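Esterase D (PDB 3DYI) probably hydrolyses carboxylic esters, as a member of the alpha/beta-hydrolase superfamily. Local coordinates at residues P126-K131 / A203-D208. Residues are numbered along the deposited sequence; the frame is centred on the assembly and turned at random.
Sequences PILPGK and AYQLRD
Pro126 O meets Leu206 CB of helix 202-209 at 3.5 Å. The same oxygen accepts a hydrogen bond from Leu128 N, 2.7 Å away. That bond closes a classic gamma-turn with Ile127 at its corner (phi 72°, psi -60°). The turn is closed by a bond within its own loop, and the acceptor borders an apolar side chain of the helix.

Leu206 carries much of the packing. Its CG is anti to the backbone N (chi1 170°), which brings both methyls up to Ile127. Leu206 CD1 lies 3.8 Å from Ile127 CG1, and CD2 is only slightly farther from that carbon. Ile127 CG1 stands beside its own backbone N and takes this contact; the Ile127 side chain also touches Val176 of helix 162-178. Leu206 also rests on Ile189 of strand 187-192 and on Leu180. With Leu206 cut back to an alanine, both methyls are gone, which would probably leave Ile127 CG1 without its leucine partner and open a gap between the turn and the helix.

Leu128 reaches the helix with both of its methyls. Leu128 CD1 lies 4.1 Å from Leu206 CA. Leu128 CD2 touches Gln205 twice, at CB (3.6 Å) and at NE2 (3.4 Å). The two side chains cross at about a right angle at the outer border of the contact. Further in, Pro126 CB packs 3.7 Å from Ala203 N.

The contact joins the loop after strand 119-123 to the helix between strands 187-192 and 216-221 of the alpha/beta-hydrolase fold. The Pro126 side chain is about 6 Å from those of Ser101 and His226, predicted nucleophile and charge-relay residue. No hydrogen bond crosses between the segments, so turn and helix meet through van der Waals packing, part of it carbon against polar atoms.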
loop_
_atom_site.group_PDB
_atom_site.type_symbol
_atom_site.label_atom_id
_atom_site.label_comp_id
_atom_site.label_asym_id
_atom_site.label_seq_id
_atom_site.Cartn_x
_atom_site.Cartn_y
_atom_site.Cartn_z
ATOM N N PRO A 126 -3.901 -4.239 7.584
ATOM C CA PRO A 126 -3.966 -4.374 9.047
ATOM C C PRO A 126 -2.600 -4.369 9.757
ATOM O O PRO A 126 -2.550 -4.177 10.973
ATOM C CB PRO A 126 -4.672 -5.720 9.241
ATOM C CG PRO A 126 -5.389 -5.974 7.940
ATOM C CD PRO A 126 -4.470 -5.417 6.908
ATOM N N ILE A 127 -1.518 -4.569 8.999
ATOM C CA ILE A 127 -0.130 -4.568 9.509
ATOM C C ILE A 127 0.190 -5.805 10.356
ATOM O O ILE A 127 1.106 -6.569 10.035
ATOM C CB ILE A 127 0.250 -3.258 10.293
ATOM C CG1 ILE A 127 -0.140 -1.989 9.513
ATOM C CG2 ILE A 127 1.737 -3.264 10.668
ATOM C CD1 ILE A 127 0.538 -1.817 8.156
ATOM N N LEU A 128 -0.557 -5.988 11.439
ATOM C CA LEU A 128 -0.447 -7.195 12.255
ATOM C C LEU A 128 -0.729 -8.418 11.379
ATOM O O LEU A 128 -1.767 -8.480 10.717
ATOM C CB LEU A 128 -1.423 -7.130 13.436
ATOM C CG LEU A 128 -1.089 -6.191 14.605
ATOM C CD1 LEU A 128 -1.085 -4.715 14.203
ATOM C CD2 LEU A 128 -2.083 -6.416 15.726
ATOM N N PRO A 129 0.221 -9.370 11.325
ATOM C CA PRO A 129 0.044 -10.584 10.521
ATOM C C PRO A 129 -1.068 -11.493 11.031
ATOM O O PRO A 129 -1.317 -11.569 12.233
ATOM C CB PRO A 129 1.395 -11.300 10.651
ATOM C CG PRO A 129 2.342 -10.258 11.110
ATOM C CD PRO A 129 1.542 -9.341 11.975
ATOM N N GLY A 130 -1.737 -12.171 10.108
ATOM C CA GLY A 130 -2.814 -13.078 10.464
ATOM C C GLY A 130 -3.175 -13.954 9.290
ATOM O O GLY A 130 -2.455 -13.992 8.283
ATOM N N LYS A 131 -4.293 -14.658 9.429
ATOM C CA LYS A 131 -4.804 -15.518 8.378
ATOM C C LYS A 131 -5.077 -14.698 7.123
ATOM O O LYS A 131 -5.694 -13.631 7.183
ATOM C CB LYS A 131 -6.063 -16.268 8.844
ATOM C CG LYS A 131 -7.261 -15.389 9.184
ATOM N N ALA A 203 -7.525 -4.913 11.522
ATOM C CA ALA A 203 -7.509 -3.451 11.414
ATOM C C ALA A 203 -7.925 -2.784 12.728
ATOM O O ALA A 203 -7.466 -1.682 13.037
ATOM C CB ALA A 203 -8.390 -2.974 10.256
ATOM N N TYR A 204 -8.780 -3.454 13.502
ATOM C CA TYR A 204 -9.179 -2.935 14.817
ATOM C C TYR A 204 -8.012 -2.971 15.797
ATOM O O TYR A 204 -7.873 -2.089 16.644
ATOM C CB TYR A 204 -10.369 -3.711 15.389
ATOM C CG TYR A 204 -11.634 -3.569 14.575
ATOM C CD1 TYR A 204 -12.449 -2.444 14.713
ATOM C CD2 TYR A 204 -12.017 -4.561 13.667
ATOM C CE1 TYR A 204 -13.616 -2.304 13.969
ATOM C CE2 TYR A 204 -13.181 -4.434 12.919
ATOM C CZ TYR A 204 -13.973 -3.302 13.075
ATOM O OH TYR A 204 -15.121 -3.165 12.339
ATOM N N GLN A 205 -7.178 -3.996 15.672
ATOM C CA GLN A 205 -5.991 -4.114 16.510
ATOM C C GLN A 205 -4.927 -3.075 16.125
ATOM O O GLN A 205 -4.248 -2.526 16.999
ATOM C CB GLN A 205 -5.453 -5.546 16.476
ATOM C CG GLN A 205 -6.368 -6.529 17.212
ATOM C CD GLN A 205 -5.966 -7.988 17.037
ATOM O OE1 GLN A 205 -6.824 -8.859 16.876
ATOM N NE2 GLN A 205 -4.664 -8.262 17.072
ATOM N N LEU A 206 -4.805 -2.791 14.827
ATOM C CA LEU A 206 -3.943 -1.710 14.344
ATOM C C LEU A 206 -4.375 -0.382 14.963
ATOM O O LEU A 206 -3.558 0.331 15.544
ATOM C CB LEU A 206 -3.980 -1.614 12.812
ATOM C CG LEU A 206 -3.319 -0.383 12.177
ATOM C CD1 LEU A 206 -1.818 -0.318 12.472
ATOM C CD2 LEU A 206 -3.568 -0.347 10.673
ATOM N N ARG A 207 -5.667 -0.074 14.840
ATOM C CA ARG A 207 -6.269 1.105 15.469
ATOM C C ARG A 207 -5.885 1.217 16.948
ATOM O O ARG A 207 -5.426 2.267 17.398
ATOM C CB ARG A 207 -7.794 1.040 15.331
ATOM C CG ARG A 207 -8.543 2.204 15.985
ATOM C CD ARG A 207 -10.021 1.864 16.206
ATOM N NE ARG A 207 -10.206 0.762 17.155
ATOM C CZ ARG A 207 -11.368 0.162 17.397
ATOM N NH1 ARG A 207 -12.466 0.549 16.759
ATOM N NH2 ARG A 207 -11.428 -0.832 18.278
ATOM N N ASP A 208 -6.061 0.120 17.685
ATOM C CA ASP A 208 -5.860 0.111 19.140
ATOM C C ASP A 208 -4.386 0.185 19.547
ATOM O O ASP A 208 -4.064 0.588 20.675
ATOM C CB ASP A 208 -6.524 -1.125 19.764
ATOM C CG ASP A 208 -8.046 -1.119 19.622
ATOM O OD1 ASP A 208 -8.627 -0.077 19.262
ATOM O OD2 ASP A 208 -8.664 -2.169 19.889
#